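Local coordinates for Lmo2470 protein (Listeria monocytogenes EGD-e, PDB 5HL3) that interacts with the host protein afadin, facilitates basement membrane crossing by the bacterium and binds calcium ions, at residues Ile169-Thr174 with Ile191-Phe196; Pro270-Asn275 with Tyr354-Thr359; Met295-Glu300 with Ser341-Tyr346. One frame throughout, in Å; residues are numbered along the deposited sequence. Where two conformers were deposited one is given.

Contact 1. Residues Ile169-Thr174 with Ile191-Phe196; sequences IPLLIT and IPNLTF
Leu-172 packs against Ile-191 and Leu-194 in a leucine-rich repeat solenoid, whose chain returns to nearly the same geometry 22 residues later. Each segment makes a type I beta turn, Ile-169 to Leu-172 and Ile-191 to Leu-194. Each then enters the parallel sheet, where Thr-174 pairs with Phe-196.

The apolar contacts stack one coil on the next. Leu-172 CD2 lies 4.0 Å from Leu-194 CD1, and the two side chains run side by side in the same direction. Both leucines hold CG opposite the backbone N (chi1 -166° and -170°), which keeps them in step. Ile-191 offers its CG2 branch to two partners. Ile-191 CG2 is 4.0 Å from Leu-172 CB and 4.1 Å from Ile-169 CG1. Ile-169 continues the core toward Phe-142 and Leu-148.

The polar contacts centre on one carbonyl. Thr-195 N donates to Ile-173 O at 2.8 Å. Phe-196 N donates to the same Ile-173 O at 3.1 Å. The Phe-196 donor lies nearly in line with the carbonyl bond, at 166°, while the Thr-195 donor comes in at a bent angle. Backbone bonds run on from Ile-173 to Lys-149 and from Thr-195 to Thr-217 and Asp-218, so both coils are also tied to their outer neighbours.

Nearer the surface, Thr-174 OG1 approaches Phe-196 CD2 to 3.5 Å, oblique to the ring. Ile-173 and Thr-195 lie alongside each other, CG2 next to OG1 and CG2.

Asn-193 was modelled in two conformers. In one of them a water bridge, perhaps only partly occupied, joins the turns: a single water donates to Leu-171 O at 2.8 Å and accepts from Asn-193 ND2 at 3.1 Å.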
loop_
_atom_site.group_PDB
_atom_site.type_symbol
_atom_site.label_atom_id
_atom_site.label_comp_id
_atom_site.label_asym_id
_atom_site.label_seq_id
_atom_site.Cartn_x
_atom_site.Cartn_y
_atom_site.Cartn_z
ATOM N N ILE A 169 3.799 -13.366 13.990
ATOM C CA ILE A 169 2.828 -12.305 14.320
ATOM C C ILE A 169 1.409 -12.789 13.985
ATOM O O ILE A 169 0.715 -12.241 13.115
ATOM C CB ILE A 169 3.177 -10.946 13.674
ATOM C CG1 ILE A 169 3.386 -11.056 12.160
ATOM C CG2 ILE A 169 4.430 -10.354 14.350
ATOM C CD1 ILE A 169 3.500 -9.730 11.452
ATOM N N PRO A 170 0.942 -13.831 14.713
ATOM C CA PRO A 170 -0.322 -14.477 14.373
ATOM C C PRO A 170 -1.562 -13.637 14.508
ATOM O O PRO A 170 -2.598 -13.992 13.927
ATOM C CB PRO A 170 -0.403 -15.619 15.377
ATOM C CG PRO A 170 0.424 -15.187 16.542
ATOM C CD PRO A 170 1.572 -14.445 15.904
ATOM N N LEU A 171 -1.473 -12.521 15.227
ATOM C CA LEU A 171 -2.640 -11.674 15.430
ATOM C C LEU A 171 -2.779 -10.548 14.426
ATOM O O LEU A 171 -3.729 -9.772 14.512
ATOM C CB LEU A 171 -2.632 -11.104 16.852
ATOM C CG LEU A 171 -2.599 -12.140 17.964
ATOM C CD1 LEU A 171 -2.730 -11.477 19.314
ATOM C CD2 LEU A 171 -3.683 -13.154 17.785
ATOM N N LEU A 172 -1.908 -10.493 13.420
ATOM C CA LEU A 172 -1.965 -9.350 12.499
ATOM C C LEU A 172 -3.322 -9.232 11.789
ATOM O O LEU A 172 -3.821 -10.208 11.210
ATOM C CB LEU A 172 -0.831 -9.458 11.472
ATOM C CG LEU A 172 -0.562 -8.195 10.662
ATOM C CD1 LEU A 172 0.135 -7.168 11.536
ATOM C CD2 LEU A 172 0.278 -8.505 9.422
ATOM N N ILE A 173 -3.899 -8.032 11.821
ATOM C CA ILE A 173 -5.214 -7.755 11.208
ATOM C C ILE A 173 -5.084 -6.815 9.991
ATOM O O ILE A 173 -5.856 -6.959 9.033
ATOM C CB ILE A 173 -6.164 -7.118 12.260
ATOM C CG1 ILE A 173 -6.458 -8.103 13.384
ATOM C CG2 ILE A 173 -7.467 -6.633 11.623
ATOM C CD1 ILE A 173 -7.079 -7.430 14.575
ATOM N N THR A 174 -4.163 -5.841 10.050
ATOM C CA THR A 174 -4.025 -4.816 9.020
ATOM C C THR A 174 -2.604 -4.728 8.551
ATOM O O THR A 174 -1.693 -4.584 9.371
ATOM C CB THR A 174 -4.487 -3.416 9.524
ATOM O OG1 THR A 174 -5.885 -3.482 9.835
ATOM C CG2 THR A 174 -4.248 -2.331 8.473
ATOM N N ILE A 191 -0.505 -15.576 8.917
ATOM C CA ILE A 191 -1.294 -14.413 9.383
ATOM C C ILE A 191 -2.778 -14.610 9.039
ATOM O O ILE A 191 -3.414 -13.790 8.358
ATOM C CB ILE A 191 -0.725 -13.068 8.898
ATOM C CG1 ILE A 191 -0.541 -13.030 7.366
ATOM C CG2 ILE A 191 0.584 -12.755 9.622
ATOM C CD1 ILE A 191 -0.106 -11.677 6.859
ATOM N N PRO A 192 -3.376 -15.695 9.554
ATOM C CA PRO A 192 -4.766 -16.018 9.166
ATOM C C PRO A 192 -5.839 -15.090 9.686
ATOM O O PRO A 192 -6.995 -15.222 9.261
ATOM C CB PRO A 192 -4.950 -17.431 9.697
ATOM C CG PRO A 192 -4.099 -17.460 10.884
ATOM C CD PRO A 192 -2.859 -16.685 10.515
ATOM N N ASN A 193 -5.492 -14.165 10.580
ATOM C CA ASN A 193 -6.468 -13.164 11.026
ATOM C C ASN A 193 -6.441 -11.908 10.173
ATOM O O ASN A 193 -7.213 -10.979 10.417
ATOM C CB ASN A 193 -6.249 -12.804 12.495
ATOM C CG ASN A 193 -6.624 -13.932 13.426
ATOM O OD1 ASN A 193 -7.121 -14.991 12.991
ATOM N ND2 ASN A 193 -6.408 -13.715 14.708
ATOM N N LEU A 194 -5.590 -11.866 9.153
ATOM C CA LEU A 194 -5.476 -10.665 8.336
ATOM C C LEU A 194 -6.821 -10.335 7.690
ATOM O O LEU A 194 -7.412 -11.186 7.029
ATOM C CB LEU A 194 -4.397 -10.858 7.261
ATOM C CG LEU A 194 -4.042 -9.563 6.529
ATOM C CD1 LEU A 194 -3.231 -8.640 7.406
ATOM C CD2 LEU A 194 -3.300 -9.879 5.237
ATOM N N THR A 195 -7.310 -9.105 7.902
ATOM C CA THR A 195 -8.594 -8.663 7.320
ATOM C C THR A 195 -8.436 -7.592 6.254
ATOM O O THR A 195 -9.262 -7.528 5.352
ATOM C CB THR A 195 -9.606 -8.166 8.383
ATOM O OG1 THR A 195 -9.272 -6.852 8.827
ATOM C CG2 THR A 195 -9.658 -9.123 9.527
ATOM N N PHE A 196 -7.379 -6.779 6.336
ATOM C CA PHE A 196 -7.164 -5.652 5.400
ATOM C C PHE A 196 -5.753 -5.718 4.845
ATOM O O PHE A 196 -4.784 -5.697 5.605
ATOM C CB PHE A 196 -7.373 -4.330 6.178
ATOM C CG PHE A 196 -8.721 -4.248 6.882
ATOM C CD1 PHE A 196 -9.898 -3.958 6.189
ATOM C CD2 PHE A 196 -8.809 -4.464 8.239
ATOM C CE1 PHE A 196 -11.098 -3.891 6.853
ATOM C CE2 PHE A 196 -10.008 -4.381 8.911
ATOM C CZ PHE A 196 -11.159 -4.113 8.209
HETATM O O HOH W 1 -6.085 -10.783 15.722
#

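Contact 2. Residues Pro270-Asn275 with Tyr354-Thr359; sequences PDQTIN and YDWNVT. With CA (calcium ion), chain H.
Thr-359 and Gln-272 are the most covered residues of this parallel strand pair, which belongs to the domain of the DUF3244 family. Strand 265-274 is an outermost strand of the mixed sheet and runs beside strand 350-360.

Thr-359 turns both its N-H and its C=O to the same neighbour, segment 270-275. Thr-359 N donates to Gln-272 O at 2.9 Å, and Thr-359 O accepts from Ile-274 N at 2.9 Å. Gln-272 N in turn donates to Asn-357 O at 3.1 Å. One water donates to both Gln-272 O and Thr-359 OG1, and that hydroxyl also bonds Glu-335.

The Gln-272 side chain is on the face shared with Val-358. The Gln-272 and Trp-356 side chains cross obliquely, but the amide plane is turned only 19° from the indole plane; Gln-272 NE2 is 4.0 Å from Trp-356 NE1. Gln-272 NE2 is bonded to Thr-281 O. Pro-270 O is 3.6 Å from Trp-356 CD1. Gln-272 and Trp-356 both touch Cys-280 and Ile-282 of strand 280-283.

Earlier on strand 350-360, Asp-355 OD1 binds a calcium ion at 2.3 Å. Asp-339, Ser-353 and four waters complete the site. The ion probably offsets the charges of Asp-355 and Asp-339.

Three near-straight main-chain bonds thus fix the parallel register largely independently of the side chains, which add the water bridge and the Gln-272/Trp-356 contact.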
loop_
_atom_site.group_PDB
_atom_site.type_symbol
_atom_site.label_atom_id
_atom_site.label_comp_id
_atom_site.label_asym_id
_atom_site.label_seq_id
_atom_site.Cartn_x
_atom_site.Cartn_y
_atom_site.Cartn_z
ATOM N N PRO A 270 -4.723 -8.926 -29.043
ATOM C CA PRO A 270 -3.802 -9.512 -30.017
ATOM C C PRO A 270 -3.712 -8.777 -31.360
ATOM O O PRO A 270 -4.680 -8.160 -31.818
ATOM C CB PRO A 270 -4.393 -10.934 -30.219
ATOM C CG PRO A 270 -5.114 -11.206 -28.940
ATOM C CD PRO A 270 -5.761 -9.893 -28.635
ATOM N N ASP A 271 -2.531 -8.831 -31.968
ATOM C CA ASP A 271 -2.359 -8.326 -33.330
ATOM C C ASP A 271 -3.316 -9.080 -34.265
ATOM O O ASP A 271 -3.537 -10.273 -34.094
ATOM C CB ASP A 271 -0.927 -8.569 -33.852
ATOM C CG ASP A 271 0.156 -7.872 -33.053
ATOM O OD1 ASP A 271 -0.101 -6.858 -32.386
ATOM O OD2 ASP A 271 1.296 -8.387 -33.084
ATOM N N GLN A 272 -3.828 -8.385 -35.266
ATOM C CA GLN A 272 -4.594 -9.036 -36.320
ATOM C C GLN A 272 -4.123 -8.611 -37.697
ATOM O O GLN A 272 -3.640 -7.506 -37.884
ATOM C CB GLN A 272 -6.075 -8.721 -36.196
ATOM C CG GLN A 272 -6.721 -9.288 -34.962
ATOM C CD GLN A 272 -8.241 -9.238 -35.054
ATOM O OE1 GLN A 272 -8.820 -9.569 -36.098
ATOM N NE2 GLN A 272 -8.891 -8.818 -33.976
ATOM N N THR A 273 -4.280 -9.524 -38.649
ATOM C CA THR A 273 -4.037 -9.277 -40.069
ATOM C C THR A 273 -5.354 -9.546 -40.809
ATOM O O THR A 273 -5.932 -10.629 -40.659
ATOM C CB THR A 273 -2.903 -10.164 -40.608
ATOM O OG1 THR A 273 -1.705 -9.865 -39.876
ATOM C CG2 THR A 273 -2.685 -9.926 -42.100
ATOM N N ILE A 274 -5.848 -8.557 -41.554
ATOM C CA ILE A 274 -7.096 -8.692 -42.288
ATOM C C ILE A 274 -6.896 -8.205 -43.711
ATOM O O ILE A 274 -5.879 -7.593 -44.043
ATOM C CB ILE A 274 -8.249 -7.888 -41.613
ATOM C CG1 ILE A 274 -8.033 -6.371 -41.755
ATOM C CG2 ILE A 274 -8.398 -8.289 -40.159
ATOM C CD1 ILE A 274 -9.062 -5.507 -41.052
ATOM N N ASN A 275 -7.871 -8.477 -44.560
ATOM C CA ASN A 275 -7.811 -8.016 -45.942
ATOM C C ASN A 275 -8.585 -6.735 -46.082
ATOM O O ASN A 275 -9.545 -6.499 -45.358
ATOM C CB ASN A 275 -8.371 -9.079 -46.880
ATOM C CG ASN A 275 -7.526 -10.334 -46.885
ATOM O OD1 ASN A 275 -6.308 -10.278 -47.068
ATOM N ND2 ASN A 275 -8.163 -11.476 -46.650
ATOM N N TYR A 354 -8.912 -0.276 -24.691
ATOM C CA TYR A 354 -8.134 -1.424 -25.165
ATOM C C TYR A 354 -7.615 -1.161 -26.559
ATOM O O TYR A 354 -8.391 -0.860 -27.457
ATOM C CB TYR A 354 -8.981 -2.707 -25.095
ATOM C CG TYR A 354 -9.270 -3.047 -23.655
ATOM C CD1 TYR A 354 -10.322 -2.448 -22.970
ATOM C CD2 TYR A 354 -8.391 -3.850 -22.944
ATOM C CE1 TYR A 354 -10.507 -2.696 -21.619
ATOM C CE2 TYR A 354 -8.596 -4.123 -21.601
ATOM C CZ TYR A 354 -9.627 -3.518 -20.945
ATOM O OH TYR A 354 -9.812 -3.722 -19.573
ATOM N N ASP A 355 -6.322 -1.388 -26.747
ATOM C CA ASP A 355 -5.632 -1.086 -27.990
ATOM C C ASP A 355 -5.143 -2.350 -28.673
ATOM O O ASP A 355 -4.783 -3.311 -27.990
ATOM C CB ASP A 355 -4.381 -0.270 -27.682
ATOM C CG ASP A 355 -4.656 1.011 -26.978
ATOM O OD1 ASP A 355 -5.812 1.448 -26.863
ATOM O OD2 ASP A 355 -3.656 1.594 -26.543
ATOM N N TRP A 356 -5.007 -2.316 -29.998
ATOM C CA TRP A 356 -4.346 -3.419 -30.719
ATOM C C TRP A 356 -3.912 -2.927 -32.072
ATOM O O TRP A 356 -4.396 -1.915 -32.563
ATOM C CB TRP A 356 -5.229 -4.685 -30.809
ATOM C CG TRP A 356 -6.400 -4.622 -31.764
ATOM C CD1 TRP A 356 -6.477 -5.220 -32.988
ATOM C CD2 TRP A 356 -7.679 -3.989 -31.554
ATOM N NE1 TRP A 356 -7.698 -4.983 -33.563
ATOM C CE2 TRP A 356 -8.448 -4.227 -32.702
ATOM C CE3 TRP A 356 -8.231 -3.230 -30.528
ATOM C CZ2 TRP A 356 -9.730 -3.741 -32.851
ATOM C CZ3 TRP A 356 -9.530 -2.756 -30.683
ATOM C CH2 TRP A 356 -10.247 -2.998 -31.848
ATOM N N ASN A 357 -2.989 -3.663 -32.658
ATOM C CA ASN A 357 -2.450 -3.340 -33.985
ATOM C C ASN A 357 -3.059 -4.214 -35.053
ATOM O O ASN A 357 -3.231 -5.416 -34.874
ATOM C CB ASN A 357 -0.920 -3.502 -34.000
ATOM C CG ASN A 357 -0.207 -2.478 -33.150
ATOM O OD1 ASN A 357 -0.745 -1.400 -32.874
ATOM N ND2 ASN A 357 1.002 -2.813 -32.695
ATOM N N VAL A 358 -3.386 -3.593 -36.181
ATOM C CA VAL A 358 -3.991 -4.287 -37.306
ATOM C C VAL A 358 -3.166 -4.026 -38.565
ATOM O O VAL A 358 -2.815 -2.873 -38.862
ATOM C CB VAL A 358 -5.443 -3.805 -37.567
ATOM C CG1 VAL A 358 -6.080 -4.508 -38.753
ATOM C CG2 VAL A 358 -6.289 -4.014 -36.318
ATOM N N THR A 359 -2.848 -5.112 -39.279
ATOM C CA THR A 359 -2.232 -5.049 -40.589
ATOM C C THR A 359 -3.364 -5.305 -41.590
ATOM O O THR A 359 -4.039 -6.332 -41.537
ATOM C CB THR A 359 -1.122 -6.116 -40.764
ATOM O OG1 THR A 359 -0.115 -5.957 -39.744
ATOM C CG2 THR A 359 -0.477 -6.017 -42.180
HETATM CA CA CA H . -6.300 3.403 -25.667
HETATM O O HOH W 2 -1.960 -5.713 -30.847
HETATM O O HOH W 3 -0.813 -7.052 -37.388
HETATM O O HOH W 4 -4.007 4.007 -25.241
HETATM O O HOH W 5 -5.704 2.084 -23.648
HETATM O O HOH W 6 -6.718 5.452 -24.701
HETATM O O HOH W 7 -5.569 4.742 -27.560
#

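Contact 3. Residues Met295-Glu300 with Ser341-Tyr346; sequences MLVSPE and SYNHNY
A corner in strand 334-345 meets the loop between helix 285-292 and strand 301-306, with Asn-343 against Val-297. The corner falls at Asn-343, whose backbone is left-handed helical (phi 56°, psi 37°).

Asn-343 OD1 accepts from Val-297 N at 2.8 Å, with the donor in the carbonyl plane. ND2 of the same amide bonds Gln-263, so both ends are used. The Val-297 side chain crosses that of Asn-345 at about a right angle, Val-297 CG2 3.7 Å from Asn-345 ND2. Leu-296 CD2 rests at the edge of the Tyr-342 ring, 3.8 Å from Tyr-342 CD2.

With OG set between its own backbone N and carbonyl carbon (chi1 60°), Ser-298 OG donates to His-344 O at 2.8 Å. Two waters, both donating to Glu-300 O, close the gap. One also donates to Ser-298 O and accepts from Asn-343 N at 2.9 Å. The other donates to Ser-298 OG and accepts from His-344 N at 3.0 Å. The His-344 ring is bonded at NE2 to Thr-302.

Waters thus take the N-H groups of Asn-343 and His-344 at the corner, while the Asn-343 and Ser-298 side chains serve Val-297 N and His-344 O.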
loop_
_atom_site.group_PDB
_atom_site.type_symbol
_atom_site.label_atom_id
_atom_site.label_comp_id
_atom_site.label_asym_id
_atom_site.label_seq_id
_atom_site.Cartn_x
_atom_site.Cartn_y
_atom_site.Cartn_z
HETATM N N MSE A 295 -21.827 -2.827 -13.646
HETATM C CA MSE A 295 -20.713 -1.998 -13.222
HETATM C C MSE A 295 -20.536 -0.769 -14.087
HETATM O O MSE A 295 -19.734 0.103 -13.738
HETATM C CB MSE A 295 -19.418 -2.817 -13.259
HETATM C CG MSE A 295 -19.454 -3.989 -12.262
HETATM SE SE MSE A 295 -17.871 -5.162 -12.383
HETATM C CE MSE A 295 -16.502 -3.953 -11.695
ATOM N N LEU A 296 -21.261 -0.650 -15.191
ATOM C CA LEU A 296 -21.057 0.479 -16.074
ATOM C C LEU A 296 -21.818 1.710 -15.636
ATOM O O LEU A 296 -22.969 1.618 -15.204
ATOM C CB LEU A 296 -21.485 0.129 -17.502
ATOM C CG LEU A 296 -20.789 -1.061 -18.168
ATOM C CD1 LEU A 296 -21.446 -1.336 -19.538
ATOM C CD2 LEU A 296 -19.287 -0.873 -18.277
ATOM N N VAL A 297 -21.177 2.863 -15.793
ATOM C CA VAL A 297 -21.821 4.176 -15.550
ATOM C C VAL A 297 -22.378 4.835 -16.823
ATOM O O VAL A 297 -23.079 5.850 -16.757
ATOM C CB VAL A 297 -20.861 5.167 -14.823
ATOM C CG1 VAL A 297 -20.410 4.633 -13.472
ATOM C CG2 VAL A 297 -19.670 5.554 -15.704
ATOM N N SER A 298 -22.000 4.294 -17.982
ATOM C CA SER A 298 -22.499 4.764 -19.283
ATOM C C SER A 298 -22.483 3.554 -20.228
ATOM O O SER A 298 -21.641 2.691 -20.087
ATOM C CB SER A 298 -21.605 5.873 -19.828
ATOM O OG SER A 298 -20.295 5.422 -20.009
ATOM N N PRO A 299 -23.421 3.509 -21.203
ATOM C CA PRO A 299 -23.551 2.294 -22.026
ATOM C C PRO A 299 -22.747 2.242 -23.318
ATOM O O PRO A 299 -22.553 1.159 -23.863
ATOM C CB PRO A 299 -25.052 2.280 -22.359
ATOM C CG PRO A 299 -25.411 3.734 -22.414
ATOM C CD PRO A 299 -24.631 4.350 -21.277
ATOM N N GLU A 300 -22.297 3.381 -23.812
ATOM C CA GLU A 300 -21.693 3.430 -25.143
ATOM C C GLU A 300 -20.361 2.699 -25.238
ATOM O O GLU A 300 -19.554 2.738 -24.304
ATOM C CB GLU A 300 -21.495 4.876 -25.593
ATOM C CG GLU A 300 -22.764 5.683 -25.807
ATOM C CD GLU A 300 -23.424 6.242 -24.555
ATOM O OE1 GLU A 300 -22.827 6.208 -23.448
ATOM O OE2 GLU A 300 -24.587 6.731 -24.714
ATOM N N SER A 341 -13.069 1.645 -26.618
ATOM C CA SER A 341 -13.239 2.223 -25.286
ATOM C C SER A 341 -14.691 2.122 -24.845
ATOM O O SER A 341 -15.609 2.213 -25.665
ATOM C CB SER A 341 -12.768 3.670 -25.277
ATOM O OG SER A 341 -11.330 3.739 -25.379
ATOM N N TYR A 342 -14.892 1.963 -23.542
ATOM C CA TYR A 342 -16.226 1.918 -22.972
ATOM C C TYR A 342 -16.156 2.441 -21.535
ATOM O O TYR A 342 -15.081 2.748 -20.995
ATOM C CB TYR A 342 -16.807 0.500 -23.064
ATOM C CG TYR A 342 -16.134 -0.503 -22.182
ATOM C CD1 TYR A 342 -15.006 -1.236 -22.619
ATOM C CD2 TYR A 342 -16.575 -0.697 -20.867
ATOM C CE1 TYR A 342 -14.398 -2.138 -21.786
ATOM C CE2 TYR A 342 -15.966 -1.609 -20.049
ATOM C CZ TYR A 342 -14.856 -2.303 -20.490
ATOM O OH TYR A 342 -14.227 -3.196 -19.660
ATOM N N ASN A 343 -17.333 2.536 -20.913
ATOM C CA ASN A 343 -17.441 3.090 -19.540
ATOM C C ASN A 343 -16.839 4.482 -19.460
ATOM O O ASN A 343 -16.236 4.870 -18.473
ATOM C CB ASN A 343 -16.843 2.151 -18.453
ATOM C CG ASN A 343 -17.511 2.345 -17.123
ATOM O OD1 ASN A 343 -18.700 2.579 -17.099
ATOM N ND2 ASN A 343 -16.757 2.286 -16.024
ATOM N N HIS A 344 -17.016 5.260 -20.519
ATOM C CA HIS A 344 -16.550 6.628 -20.492
ATOM C C HIS A 344 -17.264 7.407 -19.378
ATOM O O HIS A 344 -18.499 7.395 -19.286
ATOM C CB HIS A 344 -16.892 7.350 -21.795
ATOM C CG HIS A 344 -16.212 6.802 -23.006
ATOM N ND1 HIS A 344 -14.973 7.229 -23.412
ATOM C CD2 HIS A 344 -16.638 5.929 -23.945
ATOM C CE1 HIS A 344 -14.653 6.637 -24.548
ATOM N NE2 HIS A 344 -15.649 5.833 -24.887
ATOM N N ASN A 345 -16.477 8.074 -18.555
ATOM C CA ASN A 345 -17.004 8.914 -17.484
ATOM C C ASN A 345 -16.327 10.256 -17.629
ATOM O O ASN A 345 -15.223 10.495 -17.122
ATOM C CB ASN A 345 -16.758 8.305 -16.112
ATOM C CG ASN A 345 -17.542 9.015 -15.024
ATOM O OD1 ASN A 345 -17.835 10.202 -15.142
ATOM N ND2 ASN A 345 -17.886 8.302 -13.976
ATOM N N TYR A 346 -16.967 11.097 -18.421
ATOM C CA TYR A 346 -16.400 12.395 -18.749
ATOM C C TYR A 346 -16.277 13.275 -17.523
ATOM O O TYR A 346 -15.304 14.015 -17.398
ATOM C CB TYR A 346 -17.200 13.066 -19.876
ATOM C CG TYR A 346 -17.278 12.210 -21.136
ATOM C CD1 TYR A 346 -16.137 11.946 -21.900
ATOM C CD2 TYR A 346 -18.496 11.659 -21.565
ATOM C CE1 TYR A 346 -16.199 11.155 -23.046
ATOM C CE2 TYR A 346 -18.569 10.870 -22.704
ATOM C CZ TYR A 346 -17.421 10.623 -23.442
ATOM O OH TYR A 346 -17.493 9.839 -24.578
HETATM O O HOH W 8 -19.855 1.444 -21.740
HETATM O O HOH W 9 -19.274 4.787 -22.451
#

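Overall arrangement
Contact 1 stacks coils of the leucine-rich repeats, while contacts 2 and 3 lie in the C-terminal part of the chain, assigned to the DUF3244 family. The centre of contact 1 is about 46 Å from that of contact 2 and about 37 Å from that of contact 3, with nearest atoms about 25 Å and 19 Å apart. Contacts 2 and 3 use neighbouring strands of one sheet and touch: Tyr-354 CE1 is 3.9 Å from Tyr-342 CE1. They also share one calcium site. Contact 2 supplies a ligand, Asp-355, and contact 3 a second-shell residue, Ser-341, which hydrogen-bonds the ligand Asp-339. Contact 1 is near a different calcium, about 9 Å from the Ile-191 side chain.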